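Long-range contacts in aminopeptidase C (Lactobacillus rhamnosus, PDB 4K7C), which is a cysteine aminopeptidase of the peptidase C1-like family, crystallised as an assembly of six chains, and probably removes residues from the N-termini of peptides: residues Q261-A266 against V411-K416; A85-K90 against F228-D233; E113-T118 against T186-V191; A47-F52 against P378-V383. All blocks are in the same frame, centred on the assembly; numbering follows the deposited sequence. Where two conformers were deposited one is given.

Interaction 1 (Q261-A266 against V411-K416)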
loop_
_atom_site.group_PDB
_atom_site.type_symbol
_atom_site.label_atom_id
_atom_site.label_comp_id
_atom_site.label_asym_id
_atom_site.label_seq_id
_atom_site.Cartn_x
_atom_site.Cartn_y
_atom_site.Cartn_z
ATOM N N GLN A 261 -44.516 -4.350 16.282
ATOM C CA GLN A 261 -44.627 -5.787 16.338
ATOM C C GLN A 261 -43.568 -6.449 15.402
ATOM O O GLN A 261 -43.496 -6.145 14.227
ATOM C CB GLN A 261 -46.021 -6.194 15.951
ATOM C CG GLN A 261 -46.308 -7.678 15.970
ATOM C CD GLN A 261 -46.132 -8.263 17.324
ATOM O OE1 GLN A 261 -46.768 -7.817 18.307
ATOM N NE2 GLN A 261 -45.344 -9.275 17.417
ATOM N N SER A 262 -42.875 -7.401 15.976
ATOM C CA SER A 262 -42.001 -8.298 15.245
ATOM C C SER A 262 -42.874 -9.280 14.503
ATOM O O SER A 262 -43.674 -9.975 15.115
ATOM C CB SER A 262 -41.030 -8.989 16.151
ATOM O OG SER A 262 -40.269 -9.946 15.387
ATOM N N ILE A 263 -42.710 -9.305 13.200
ATOM C CA ILE A 263 -43.421 -10.225 12.295
ATOM C C ILE A 263 -42.410 -11.153 11.679
ATOM O O ILE A 263 -41.339 -10.671 11.235
ATOM C CB ILE A 263 -44.183 -9.388 11.286
ATOM C CG1 ILE A 263 -45.283 -8.603 12.093
ATOM C CG2 ILE A 263 -44.864 -10.263 10.269
ATOM C CD1 ILE A 263 -45.991 -7.610 11.292
ATOM N N ILE A 264 -42.726 -12.456 11.676
ATOM C CA ILE A 264 -41.825 -13.445 11.023
ATOM C C ILE A 264 -42.552 -14.132 9.910
ATOM O O ILE A 264 -43.788 -14.062 9.839
ATOM C CB ILE A 264 -41.214 -14.453 12.010
ATOM C CG1 ILE A 264 -42.255 -15.346 12.707
ATOM C CG2 ILE A 264 -40.348 -13.721 12.983
ATOM C CD1 ILE A 264 -41.727 -16.455 13.600
ATOM N N ASN A 265 -41.781 -14.792 9.018
ATOM C CA ASN A 265 -42.330 -15.673 8.007
ATOM C C ASN A 265 -41.490 -16.928 8.073
ATOM O O ASN A 265 -40.393 -16.984 7.479
ATOM C CB ASN A 265 -42.254 -15.071 6.625
ATOM C CG ASN A 265 -42.716 -16.011 5.581
ATOM O OD1 ASN A 265 -41.982 -16.383 4.669
ATOM N ND2 ASN A 265 -44.003 -16.417 5.691
ATOM N N ALA A 266 -41.963 -17.903 8.837
ATOM C CA ALA A 266 -41.295 -19.139 9.025
ATOM C C ALA A 266 -42.324 -20.258 8.642
ATOM O O ALA A 266 -43.197 -20.625 9.455
ATOM C CB ALA A 266 -40.837 -19.219 10.417
ATOM N N VAL A 411 -39.677 -8.787 9.821
ATOM C CA VAL A 411 -39.815 -7.342 9.637
ATOM C C VAL A 411 -40.495 -6.821 10.941
ATOM O O VAL A 411 -41.163 -7.596 11.628
ATOM C CB VAL A 411 -40.681 -6.883 8.457
ATOM C CG1 VAL A 411 -39.925 -7.026 7.140
ATOM C CG2 VAL A 411 -41.998 -7.641 8.391
ATOM N N VAL A 412 -40.164 -5.599 11.317
ATOM C CA VAL A 412 -40.806 -4.948 12.427
ATOM C C VAL A 412 -41.750 -3.898 11.877
ATOM O O VAL A 412 -41.364 -2.946 11.177
ATOM C CB VAL A 412 -39.808 -4.372 13.438
ATOM C CG1 VAL A 412 -40.509 -3.626 14.549
ATOM C CG2 VAL A 412 -38.948 -5.446 14.028
ATOM N N ILE A 413 -43.055 -4.088 12.158
ATOM C CA ILE A 413 -44.119 -3.236 11.636
ATOM C C ILE A 413 -44.904 -2.489 12.757
ATOM O O ILE A 413 -45.146 -3.117 13.791
ATOM C CB ILE A 413 -45.080 -4.092 10.799
ATOM C CG1 ILE A 413 -44.276 -4.740 9.592
ATOM C CG2 ILE A 413 -46.215 -3.286 10.287
ATOM C CD1 ILE A 413 -43.810 -3.766 8.573
ATOM N N SER A 414 -45.249 -1.214 12.535
ATOM C CA SER A 414 -46.152 -0.500 13.475
ATOM C C SER A 414 -47.515 -1.142 13.412
ATOM O O SER A 414 -48.071 -1.371 12.342
ATOM C CB SER A 414 -46.321 0.993 13.289
ATOM O OG SER A 414 -45.141 1.639 13.015
ATOM N N LYS A 415 -47.982 -1.490 14.598
ATOM C CA LYS A 415 -49.255 -2.182 14.828
ATOM C C LYS A 415 -50.448 -1.536 14.100
ATOM O O LYS A 415 -51.388 -2.240 13.676
ATOM C CB LYS A 415 -49.498 -2.321 16.337
ATOM C CG LYS A 415 -48.690 -3.404 17.030
ATOM C CD LYS A 415 -48.900 -3.346 18.557
ATOM C CE LYS A 415 -48.051 -4.321 19.224
ATOM N NZ LYS A 415 -48.124 -4.228 20.702
ATOM N N LYS A 416 -50.407 -0.213 13.961
ATOM C CA LYS A 416 -51.471 0.481 13.292
ATOM C C LYS A 416 -51.674 0.099 11.810
ATOM O O LYS A 416 -52.687 0.419 11.232
ATOM C CB LYS A 416 -51.225 1.963 13.347
ATOM C CG LYS A 416 -50.041 2.433 12.555
ATOM C CD LYS A 416 -49.749 3.853 12.966
ATOM C CE LYS A 416 -48.731 4.479 12.081
ATOM N NZ LYS A 416 -48.831 5.959 12.325
#
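Q261 and I263 pair with I413 and V411 across two antiparallel strands, 260-264 and 408-414, of the β-sheet region, consistent with the β domain of a papain-like peptidase. The register follows from the bonds. Q261 N donates to I413 O at 2.8 Å, and I413 N returns a bond to Q261 O at 3.0 Å. Two steps on, I263 N reaches V411 O at 2.8 Å, while V411 N donates back to I263 O. S262 and V412 form the non-hydrogen-bonded pair between them and turn to the other face. The short segments run at 135° to each other, so the pairing is strongly twisted. Outward, S262 bonds the backbone of L294 and V412 that of W316, which places both strands inside the sheet.

The side chain of Q261 can be traced outward. Q261 CB lies 4.0 Å from CG of K415, just after the second strand has ended. At CG the chain turns, chi2 61°, and the amide then divides its contacts. Q261 OE1 sits 3.8 Å from CE of K415, a contact short of the ammonium group, whose NZ is bonded to D258 O. Q261 NE2 folds back to S262 O at 2.9 Å, an almost straight bond (169°) with the acceptor close to the amide plane, which fixes the rotation of the amide. On the same sheet face I263 extends over the second strand, its CD1 touching CB of I413 at 3.7 Å.

Interaction 2 (A85-K90 against F228-D233); sequences AQFKIK and FEYRDD
The chain leaving helix 70-87 docks against the tip of the two-stranded antiparallel hairpin 226-231/237-243, with backbone atoms of K88 and K90 meeting D233 N and its carboxylate, and I89 meeting Y230 by side chain. K88 has left helical geometry with a positive phi of 58°, and its O accepts from D233 N at 2.7 Å. The D233 carboxylate completes a two-bond clasp: D233 OD1, through its syn lone pair, accepts from K90 N at 2.9 Å.

Deeper in, CD1 of I89 lies over one face of the Y230 ring, 3.8 Å from the centroid and 17° off the normal, a CH-pi contact. Chi1 of 67° sets the Y230 ring between its own backbone N and carbonyl carbon and aims it at I89. Y230 OH lies 2.6 Å from the O of a water. That water donates to F87 O at 2.8 Å and is in the plane of the Y230 ring, at its edge. H238 also stacks on Y230, and R231 bonds K235 O through NH1 and, through NH2, F52 O of the second subunit. A leucine in place of Y230 would probably strip I89 of its aromatic face and leave the bridging water without its phenol partner.

With K88 NZ still 5.5 Å from D233 OD2, the clasp appears to rest on backbone N-H groups, the lysine charges probably adding only longer-range attraction.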
loop_
_atom_site.group_PDB
_atom_site.type_symbol
_atom_site.label_atom_id
_atom_site.label_comp_id
_atom_site.label_asym_id
_atom_site.label_seq_id
_atom_site.Cartn_x
_atom_site.Cartn_y
_atom_site.Cartn_z
ATOM N N ALA A 85 -34.913 13.869 10.075
ATOM C CA ALA A 85 -35.973 14.526 9.373
ATOM C C ALA A 85 -36.658 15.571 10.271
ATOM O O ALA A 85 -36.694 16.749 9.908
ATOM C CB ALA A 85 -36.975 13.515 8.809
ATOM N N GLN A 86 -37.034 15.168 11.482
ATOM C CA GLN A 86 -37.773 16.078 12.380
ATOM C C GLN A 86 -36.927 17.286 12.823
ATOM O O GLN A 86 -37.431 18.383 12.895
ATOM C CB GLN A 86 -38.276 15.298 13.597
ATOM C CG GLN A 86 -39.166 16.082 14.557
ATOM C CD GLN A 86 -39.728 15.227 15.725
ATOM O OE1 GLN A 86 -39.564 13.995 15.785
ATOM N NE2 GLN A 86 -40.391 15.900 16.670
ATOM N N PHE A 87 -35.648 17.083 13.175
ATOM C CA PHE A 87 -34.798 18.131 13.764
ATOM C C PHE A 87 -33.830 18.704 12.768
ATOM O O PHE A 87 -33.035 19.603 13.056
ATOM C CB PHE A 87 -34.079 17.585 15.039
ATOM C CG PHE A 87 -35.013 17.287 16.146
ATOM C CD1 PHE A 87 -35.382 18.309 17.024
ATOM C CD2 PHE A 87 -35.641 16.052 16.241
ATOM C CE1 PHE A 87 -36.258 18.086 18.037
ATOM C CE2 PHE A 87 -36.585 15.809 17.280
ATOM C CZ PHE A 87 -36.904 16.854 18.149
ATOM N N LYS A 88 -33.867 18.187 11.544
ATOM C CA LYS A 88 -33.004 18.688 10.466
ATOM C C LYS A 88 -31.548 18.577 10.856
ATOM O O LYS A 88 -30.748 19.539 10.850
ATOM C CB LYS A 88 -33.408 20.107 9.959
ATOM C CG LYS A 88 -34.862 20.241 9.525
ATOM C CD LYS A 88 -35.262 21.720 9.431
ATOM C CE LYS A 88 -36.190 22.002 8.248
ATOM N NZ LYS A 88 -35.356 22.050 7.002
ATOM N N ILE A 89 -31.158 17.344 11.137
ATOM C CA ILE A 89 -29.733 17.069 11.419
ATOM C C ILE A 89 -29.271 15.962 10.469
ATOM O O ILE A 89 -29.352 14.727 10.780
ATOM C CB ILE A 89 -29.453 16.662 12.915
ATOM C CG1 ILE A 89 -30.246 17.527 13.905
ATOM C CG2 ILE A 89 -27.973 16.758 13.244
ATOM C CD1 ILE A 89 -30.267 16.976 15.319
ATOM N N LYS A 90 -28.719 16.421 9.341
ATOM C CA LYS A 90 -28.280 15.502 8.275
ATOM C C LYS A 90 -27.253 14.475 8.848
ATOM O O LYS A 90 -26.302 14.865 9.506
ATOM C CB LYS A 90 -27.615 16.267 7.109
ATOM C CG LYS A 90 -27.588 15.390 5.837
ATOM C CD LYS A 90 -26.984 16.110 4.633
ATOM C CE LYS A 90 -25.467 16.199 4.742
ATOM N NZ LYS A 90 -24.852 16.814 3.525
ATOM N N PHE A 228 -26.448 18.688 24.781
ATOM C CA PHE A 228 -26.483 18.357 23.358
ATOM C C PHE A 228 -26.415 19.680 22.585
ATOM O O PHE A 228 -27.303 20.513 22.760
ATOM C CB PHE A 228 -27.768 17.652 23.093
ATOM C CG PHE A 228 -27.979 17.192 21.657
ATOM C CD1 PHE A 228 -26.939 16.656 20.908
ATOM C CD2 PHE A 228 -29.227 17.218 21.123
ATOM C CE1 PHE A 228 -27.148 16.229 19.608
ATOM C CE2 PHE A 228 -29.475 16.725 19.848
ATOM C CZ PHE A 228 -28.423 16.234 19.094
ATOM N N GLU A 229 -25.350 19.903 21.792
ATOM C CA GLU A 229 -25.196 21.083 20.982
ATOM C C GLU A 229 -25.045 20.627 19.499
ATOM O O GLU A 229 -24.345 19.656 19.252
ATOM C CB GLU A 229 -23.882 21.793 21.352
ATOM C CG GLU A 229 -23.820 22.452 22.713
ATOM C CD GLU A 229 -22.525 23.228 22.944
ATOM O OE1 GLU A 229 -22.408 24.366 22.460
ATOM O OE2 GLU A 229 -21.680 22.751 23.767
ATOM N N TYR A 230 -25.739 21.262 18.584
ATOM C CA TYR A 230 -25.691 20.940 17.184
ATOM C C TYR A 230 -26.147 22.139 16.319
ATOM O O TYR A 230 -26.689 23.097 16.826
ATOM C CB TYR A 230 -26.536 19.721 16.844
ATOM C CG TYR A 230 -28.011 19.942 17.010
ATOM C CD1 TYR A 230 -28.653 19.756 18.255
ATOM C CD2 TYR A 230 -28.781 20.343 15.932
ATOM C CE1 TYR A 230 -29.981 20.005 18.416
ATOM C CE2 TYR A 230 -30.125 20.549 16.090
ATOM C CZ TYR A 230 -30.697 20.402 17.336
ATOM O OH TYR A 230 -32.010 20.615 17.429
ATOM N N ARG A 231 -25.819 22.067 15.042
ATOM C CA ARG A 231 -26.341 22.945 14.019
ATOM C C ARG A 231 -27.223 22.147 13.102
ATOM O O ARG A 231 -26.851 21.052 12.612
ATOM C CB ARG A 231 -25.230 23.623 13.213
ATOM C CG ARG A 231 -24.625 24.741 13.989
ATOM C CD ARG A 231 -23.966 25.788 13.148
ATOM N NE ARG A 231 -23.270 26.775 13.992
ATOM C CZ ARG A 231 -23.613 28.056 14.055
ATOM N NH1 ARG A 231 -24.656 28.521 13.346
ATOM N NH2 ARG A 231 -22.944 28.876 14.810
ATOM N N ASP A 232 -28.442 22.678 12.902
ATOM C CA ASP A 232 -29.382 22.079 11.989
ATOM C C ASP A 232 -28.989 22.349 10.527
ATOM O O ASP A 232 -28.022 23.033 10.277
ATOM C CB ASP A 232 -30.820 22.489 12.316
ATOM C CG ASP A 232 -31.113 23.963 12.035
ATOM O OD1 ASP A 232 -30.526 24.583 11.118
ATOM O OD2 ASP A 232 -32.047 24.413 12.693
ATOM N N ASP A 233 -29.756 21.767 9.608
ATOM C CA ASP A 233 -29.470 21.825 8.180
ATOM C C ASP A 233 -29.656 23.248 7.651
ATOM O O ASP A 233 -29.152 23.532 6.578
ATOM C CB ASP A 233 -30.380 20.860 7.410
ATOM C CG ASP A 233 -30.126 19.379 7.776
ATOM O OD1 ASP A 233 -29.011 19.103 8.243
ATOM O OD2 ASP A 233 -31.094 18.574 7.585
HETATM O O HOH W 1 -33.325 21.195 15.294
#

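Interaction 3 (E113-T118 against T186-V191)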
loop_
_atom_site.group_PDB
_atom_site.type_symbol
_atom_site.label_atom_id
_atom_site.label_comp_id
_atom_site.label_asym_id
_atom_site.label_seq_id
_atom_site.Cartn_x
_atom_site.Cartn_y
_atom_site.Cartn_z
ATOM N N GLU A 113 -29.063 -15.954 35.552
ATOM C CA GLU A 113 -30.417 -16.366 35.948
ATOM C C GLU A 113 -30.766 -17.666 35.214
ATOM O O GLU A 113 -31.445 -18.570 35.773
ATOM C CB GLU A 113 -31.445 -15.249 35.705
ATOM C CG GLU A 113 -31.325 -14.108 36.720
ATOM C CD GLU A 113 -31.646 -14.583 38.132
ATOM O OE1 GLU A 113 -32.607 -15.418 38.224
ATOM O OE2 GLU A 113 -30.969 -14.160 39.104
ATOM N N ASN A 114 -30.320 -17.784 33.973
ATOM C CA ASN A 114 -30.511 -19.056 33.226
ATOM C C ASN A 114 -29.760 -20.226 33.807
ATOM O O ASN A 114 -30.290 -21.371 33.847
ATOM C CB ASN A 114 -30.231 -18.883 31.726
ATOM C CG ASN A 114 -31.406 -18.263 30.996
ATOM O OD1 ASN A 114 -32.541 -18.369 31.440
ATOM N ND2 ASN A 114 -31.151 -17.611 29.846
ATOM N N VAL A 115 -28.545 -19.977 34.290
ATOM C CA VAL A 115 -27.769 -20.958 34.937
ATOM C C VAL A 115 -28.427 -21.400 36.268
ATOM O O VAL A 115 -28.437 -22.620 36.592
ATOM C CB VAL A 115 -26.345 -20.433 35.294
ATOM C CG1 VAL A 115 -25.618 -21.386 36.161
ATOM C CG2 VAL A 115 -25.518 -20.263 34.002
ATOM N N LEU A 116 -28.914 -20.434 37.032
ATOM C CA LEU A 116 -29.640 -20.734 38.282
ATOM C C LEU A 116 -30.894 -21.637 37.979
ATOM O O LEU A 116 -31.093 -22.646 38.636
ATOM C CB LEU A 116 -29.993 -19.448 39.023
ATOM C CG LEU A 116 -28.739 -18.880 39.675
ATOM C CD1 LEU A 116 -29.011 -17.502 40.244
ATOM C CD2 LEU A 116 -28.162 -19.752 40.771
ATOM N N LYS A 117 -31.664 -21.257 36.989
ATOM C CA LYS A 117 -32.854 -21.919 36.645
ATOM C C LYS A 117 -32.612 -23.339 36.161
ATOM O O LYS A 117 -33.459 -24.162 36.343
ATOM C CB LYS A 117 -33.608 -21.175 35.566
ATOM C CG LYS A 117 -34.550 -20.123 36.125
ATOM C CD LYS A 117 -34.937 -19.080 35.084
ATOM C CE LYS A 117 -35.623 -19.702 33.876
ATOM N NZ LYS A 117 -36.089 -18.615 32.961
ATOM N N THR A 118 -31.436 -23.638 35.623
ATOM C CA THR A 118 -31.154 -24.967 35.092
ATOM C C THR A 118 -30.137 -25.652 35.942
ATOM O O THR A 118 -29.574 -26.663 35.568
ATOM C CB THR A 118 -30.664 -24.850 33.606
ATOM O OG1 THR A 118 -29.522 -24.006 33.560
ATOM C CG2 THR A 118 -31.773 -24.332 32.706
ATOM N N THR A 186 -19.502 -21.747 39.787
ATOM C CA THR A 186 -19.683 -21.322 41.161
ATOM C C THR A 186 -21.192 -21.340 41.471
ATOM O O THR A 186 -21.614 -21.834 42.532
ATOM C CB THR A 186 -19.157 -19.888 41.353
ATOM O OG1 THR A 186 -17.751 -19.834 41.024
ATOM C CG2 THR A 186 -19.347 -19.416 42.728
ATOM N N LEU A 187 -21.994 -20.850 40.556
ATOM C CA LEU A 187 -23.466 -20.789 40.739
ATOM C C LEU A 187 -24.106 -22.187 40.851
ATOM O O LEU A 187 -24.953 -22.467 41.789
ATOM C CB LEU A 187 -24.174 -19.965 39.677
ATOM C CG LEU A 187 -23.946 -18.434 39.635
ATOM C CD1 LEU A 187 -24.616 -17.865 38.380
ATOM C CD2 LEU A 187 -24.489 -17.751 40.862
ATOM N N ARG A 188 -23.708 -23.109 39.957
ATOM C CA ARG A 188 -24.179 -24.507 40.087
ATOM C C ARG A 188 -23.767 -25.156 41.405
ATOM O O ARG A 188 -24.568 -25.934 42.021
ATOM C CB ARG A 188 -23.801 -25.383 38.843
ATOM C CG ARG A 188 -24.522 -24.953 37.549
ATOM C CD ARG A 188 -24.166 -25.798 36.294
ATOM N NE ARG A 188 -24.382 -27.250 36.490
ATOM C CZ ARG A 188 -25.491 -27.900 36.196
ATOM N NH1 ARG A 188 -26.499 -27.286 35.635
ATOM N NH2 ARG A 188 -25.578 -29.233 36.425
ATOM N N LYS A 189 -22.558 -24.874 41.828
ATOM C CA LYS A 189 -22.047 -25.372 43.077
ATOM C C LYS A 189 -22.875 -24.870 44.286
ATOM O O LYS A 189 -23.300 -25.645 45.128
ATOM C CB LYS A 189 -20.602 -24.966 43.278
ATOM C CG LYS A 189 -20.025 -25.898 44.295
ATOM C CD LYS A 189 -18.803 -25.461 45.017
ATOM C CE LYS A 189 -18.278 -26.738 45.730
ATOM N NZ LYS A 189 -17.996 -26.420 47.150
ATOM N N LEU A 190 -23.100 -23.570 44.345
ATOM C CA LEU A 190 -24.008 -22.967 45.321
ATOM C C LEU A 190 -25.371 -23.658 45.357
ATOM O O LEU A 190 -25.827 -24.007 46.440
ATOM C CB LEU A 190 -24.185 -21.454 45.052
ATOM C CG LEU A 190 -22.989 -20.585 45.439
ATOM C CD1 LEU A 190 -23.095 -19.229 44.785
ATOM C CD2 LEU A 190 -22.845 -20.379 46.936
ATOM N N VAL A 191 -26.013 -23.876 44.215
ATOM C CA VAL A 191 -27.296 -24.551 44.207
ATOM C C VAL A 191 -27.110 -26.024 44.679
ATOM O O VAL A 191 -27.944 -26.516 45.441
ATOM C CB VAL A 191 -27.937 -24.525 42.854
ATOM C CG1 VAL A 191 -29.168 -25.423 42.804
ATOM C CG2 VAL A 191 -28.274 -23.110 42.429
HETATM O O HOH W 2 -27.094 -24.460 35.004
#
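The guanidinium of R188 is the flat group of this contact, and it is met at its edge: T118 O lies near its plane and an ordered water in it. The bond from R188 NH1 to T118 O, 3.1 Å long, is weak because the angle at hydrogen is only 120°. R188 NH1 also donates to the water at 3.0 Å, and that water donates in turn to V115 O at 2.8 Å and to T118 OG1. NH2 bonds Q121 O, so both terminal nitrogens have oxygen partners. Chi3 of 55° bends the arginine chain toward the C-terminal end of helix 96-117.

Beneath this, helices 96-117 and 170-192 pack with short-segment axes 9.3 Å apart at -35°. V115 CG1 abuts CG of R188 at 4.0 Å and also CB of L187. L116 crosses to V191, CD2 to CG2 3.7 Å, and L116 also touches I200 of helix 197-219.

T118 OG1 both donates to N114 O at 2.8 Å and accepts from the water. Carbonyl oxygens at the end of a helix are likely to carry partial negative charge, so a cationic side chain and its water suit this position, while the aliphatic contacts of V115, L116, L187 and V191 pack the helix flanks below.

Interaction 4 (A47-F52 against P378-V383); sequences AMTPTF and PTKWKV
K380, on strand 377-384 of the β-sheet region, reaches into the loop between helix 42-47 and strand 54-55, where its NZ donates to two backbone oxygens. K380 NZ lies 2.6 Å from T49 O, in the carbonyl plane and on a lone pair, and 3.0 Å from A47 O. T49 O also accepts T51 N at 2.8 Å, closing the inverse gamma turn centred on P50. K380 NZ gives a third bond to the O of a water at 2.7 Å. With chi1 at 51° and the chain extended beyond CG, the ammonium group is carried straight into the turn. A methionine in place of K380 would probably leave A47 O and T49 O without their charged donor and the loop free to shift.

One atom back from the ammonium, K380 CE passes 3.3 Å from T51 O, a buried oxygen with no hydrogen-bond partner in the model. M48, a selenomethionine of the labelled protein, lies alongside K380 with the two chains running opposite ways, M48 SE 4.2 Å from CB of K380. Outside the pair, K382 NZ forms a salt bridge with E55, and T49 packs on S158 of the fourth subunit.

The packing ends at F52: CB of K382 sits over its ring, 3.5 Å from the centroid and 12° off the normal.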
loop_
_atom_site.group_PDB
_atom_site.type_symbol
_atom_site.label_atom_id
_atom_site.label_comp_id
_atom_site.label_asym_id
_atom_site.label_seq_id
_atom_site.Cartn_x
_atom_site.Cartn_y
_atom_site.Cartn_z
ATOM N N ALA A 47 -30.576 -6.219 -13.802
ATOM C CA ALA A 47 -31.912 -6.194 -13.191
ATOM C C ALA A 47 -31.919 -5.442 -11.890
ATOM O O ALA A 47 -32.932 -4.918 -11.512
ATOM C CB ALA A 47 -32.421 -7.632 -12.986
HETATM N N MSE A 48 -30.790 -5.420 -11.198
HETATM C CA MSE A 48 -30.676 -4.908 -9.799
HETATM C C MSE A 48 -30.168 -3.496 -9.741
HETATM O O MSE A 48 -29.629 -3.038 -8.739
HETATM C CB MSE A 48 -29.886 -5.851 -8.958
HETATM C CG MSE A 48 -30.552 -7.221 -8.854
HETATM SE SE MSE A 48 -32.232 -7.034 -7.776
HETATM C CE MSE A 48 -33.540 -7.473 -9.162
ATOM N N THR A 49 -30.334 -2.733 -10.803
ATOM C CA THR A 49 -29.909 -1.335 -10.743
ATOM C C THR A 49 -30.687 -0.645 -9.629
ATOM O O THR A 49 -31.864 -0.929 -9.414
ATOM C CB THR A 49 -30.202 -0.546 -12.008
ATOM O OG1 THR A 49 -31.610 -0.579 -12.211
ATOM C CG2 THR A 49 -29.405 -1.105 -13.155
ATOM N N PRO A 50 -30.008 0.207 -8.870
ATOM C CA PRO A 50 -30.607 0.729 -7.626
ATOM C C PRO A 50 -31.545 1.923 -7.897
ATOM O O PRO A 50 -31.207 3.054 -7.578
ATOM C CB PRO A 50 -29.356 1.093 -6.814
ATOM C CG PRO A 50 -28.388 1.554 -7.852
ATOM C CD PRO A 50 -28.563 0.513 -8.941
ATOM N N THR A 51 -32.658 1.647 -8.586
ATOM C CA THR A 51 -33.696 2.627 -8.771
ATOM C C THR A 51 -34.999 2.106 -8.183
ATOM O O THR A 51 -35.388 0.993 -8.484
ATOM C CB THR A 51 -33.912 2.921 -10.272
ATOM O OG1 THR A 51 -32.648 3.251 -10.848
ATOM C CG2 THR A 51 -34.887 4.056 -10.449
ATOM N N PHE A 52 -35.705 2.950 -7.448
ATOM C CA PHE A 52 -36.852 2.560 -6.655
ATOM C C PHE A 52 -37.986 3.560 -6.683
ATOM O O PHE A 52 -37.803 4.737 -6.350
ATOM C CB PHE A 52 -36.444 2.344 -5.199
ATOM C CG PHE A 52 -35.229 1.461 -5.042
ATOM C CD1 PHE A 52 -35.382 0.094 -4.938
ATOM C CD2 PHE A 52 -33.963 2.004 -4.972
ATOM C CE1 PHE A 52 -34.281 -0.755 -4.845
ATOM C CE2 PHE A 52 -32.830 1.193 -4.747
ATOM C CZ PHE A 52 -32.993 -0.205 -4.693
ATOM N N PRO A 378 -43.797 -5.651 -6.105
ATOM C CA PRO A 378 -42.413 -5.278 -5.797
ATOM C C PRO A 378 -41.418 -6.033 -6.666
ATOM O O PRO A 378 -41.570 -7.250 -6.847
ATOM C CB PRO A 378 -42.288 -5.699 -4.350
ATOM C CG PRO A 378 -43.303 -6.778 -4.168
ATOM C CD PRO A 378 -44.459 -6.232 -4.956
ATOM N N THR A 379 -40.438 -5.351 -7.258
ATOM C CA THR A 379 -39.383 -6.107 -8.009
ATOM C C THR A 379 -38.050 -6.201 -7.250
ATOM O O THR A 379 -37.242 -7.121 -7.495
ATOM C CB THR A 379 -39.200 -5.441 -9.392
ATOM O OG1 THR A 379 -38.833 -4.083 -9.207
ATOM C CG2 THR A 379 -40.489 -5.519 -10.192
ATOM N N LYS A 380 -37.812 -5.172 -6.437
ATOM C CA LYS A 380 -36.579 -4.989 -5.719
ATOM C C LYS A 380 -36.787 -3.982 -4.581
ATOM O O LYS A 380 -37.708 -3.206 -4.619
ATOM C CB LYS A 380 -35.398 -4.562 -6.608
ATOM C CG LYS A 380 -35.635 -3.393 -7.494
ATOM C CD LYS A 380 -34.638 -3.286 -8.642
ATOM C CE LYS A 380 -34.881 -2.060 -9.515
ATOM N NZ LYS A 380 -33.876 -2.164 -10.603
ATOM N N TRP A 381 -35.937 -4.138 -3.552
ATOM C CA TRP A 381 -36.052 -3.453 -2.281
ATOM C C TRP A 381 -34.713 -2.792 -2.021
ATOM O O TRP A 381 -33.615 -3.366 -2.290
ATOM C CB TRP A 381 -36.291 -4.450 -1.166
ATOM C CG TRP A 381 -37.543 -5.284 -1.358
ATOM C CD1 TRP A 381 -37.659 -6.389 -2.132
ATOM C CD2 TRP A 381 -38.784 -5.142 -0.654
ATOM N NE1 TRP A 381 -38.972 -6.881 -2.084
ATOM C CE2 TRP A 381 -39.670 -6.120 -1.175
ATOM C CE3 TRP A 381 -39.288 -4.172 0.276
ATOM C CZ2 TRP A 381 -40.991 -6.228 -0.754
ATOM C CZ3 TRP A 381 -40.574 -4.318 0.736
ATOM C CH2 TRP A 381 -41.425 -5.316 0.204
ATOM N N LYS A 382 -34.788 -1.576 -1.478
ATOM C CA LYS A 382 -33.617 -0.815 -1.134
ATOM C C LYS A 382 -33.252 -1.063 0.317
ATOM O O LYS A 382 -34.094 -0.978 1.252
ATOM C CB LYS A 382 -33.799 0.672 -1.386
ATOM C CG LYS A 382 -32.608 1.536 -1.031
ATOM C CD LYS A 382 -32.820 3.012 -1.355
ATOM C CE LYS A 382 -31.468 3.723 -1.345
ATOM N NZ LYS A 382 -31.581 5.187 -1.208
ATOM N N VAL A 383 -31.979 -1.334 0.537
ATOM C CA VAL A 383 -31.521 -1.851 1.834
ATOM C C VAL A 383 -30.400 -1.002 2.414
ATOM O O VAL A 383 -29.307 -0.865 1.815
ATOM C CB VAL A 383 -31.039 -3.311 1.711
ATOM C CG1 VAL A 383 -30.451 -3.871 3.027
ATOM C CG2 VAL A 383 -32.177 -4.109 1.291
HETATM O O HOH W 3 -34.409 -1.362 -13.096
#

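How the interactions relate
Interactions 1 and 4 belong to the same strand region, with centres 22 Å apart and nearest atoms about 7 Å apart; their segments alternate along the chain. Interactions 2 and 3 lie in the helical part and its hairpin, centres 48 Å apart, although helices 70-87 and 96-117 are consecutive. Interaction 3 is nested within the loop closed by interaction 2, which lies within that closed by 47-52 and 378-383; interaction 2 closes before interaction 1 opens. Interactions 3 and 4 lie on opposite sides of the chain's centre. R231 of one subunit bonds F52 of another, so the surfaces around interactions 2 and 4 meet between subunits and help to join the assembly.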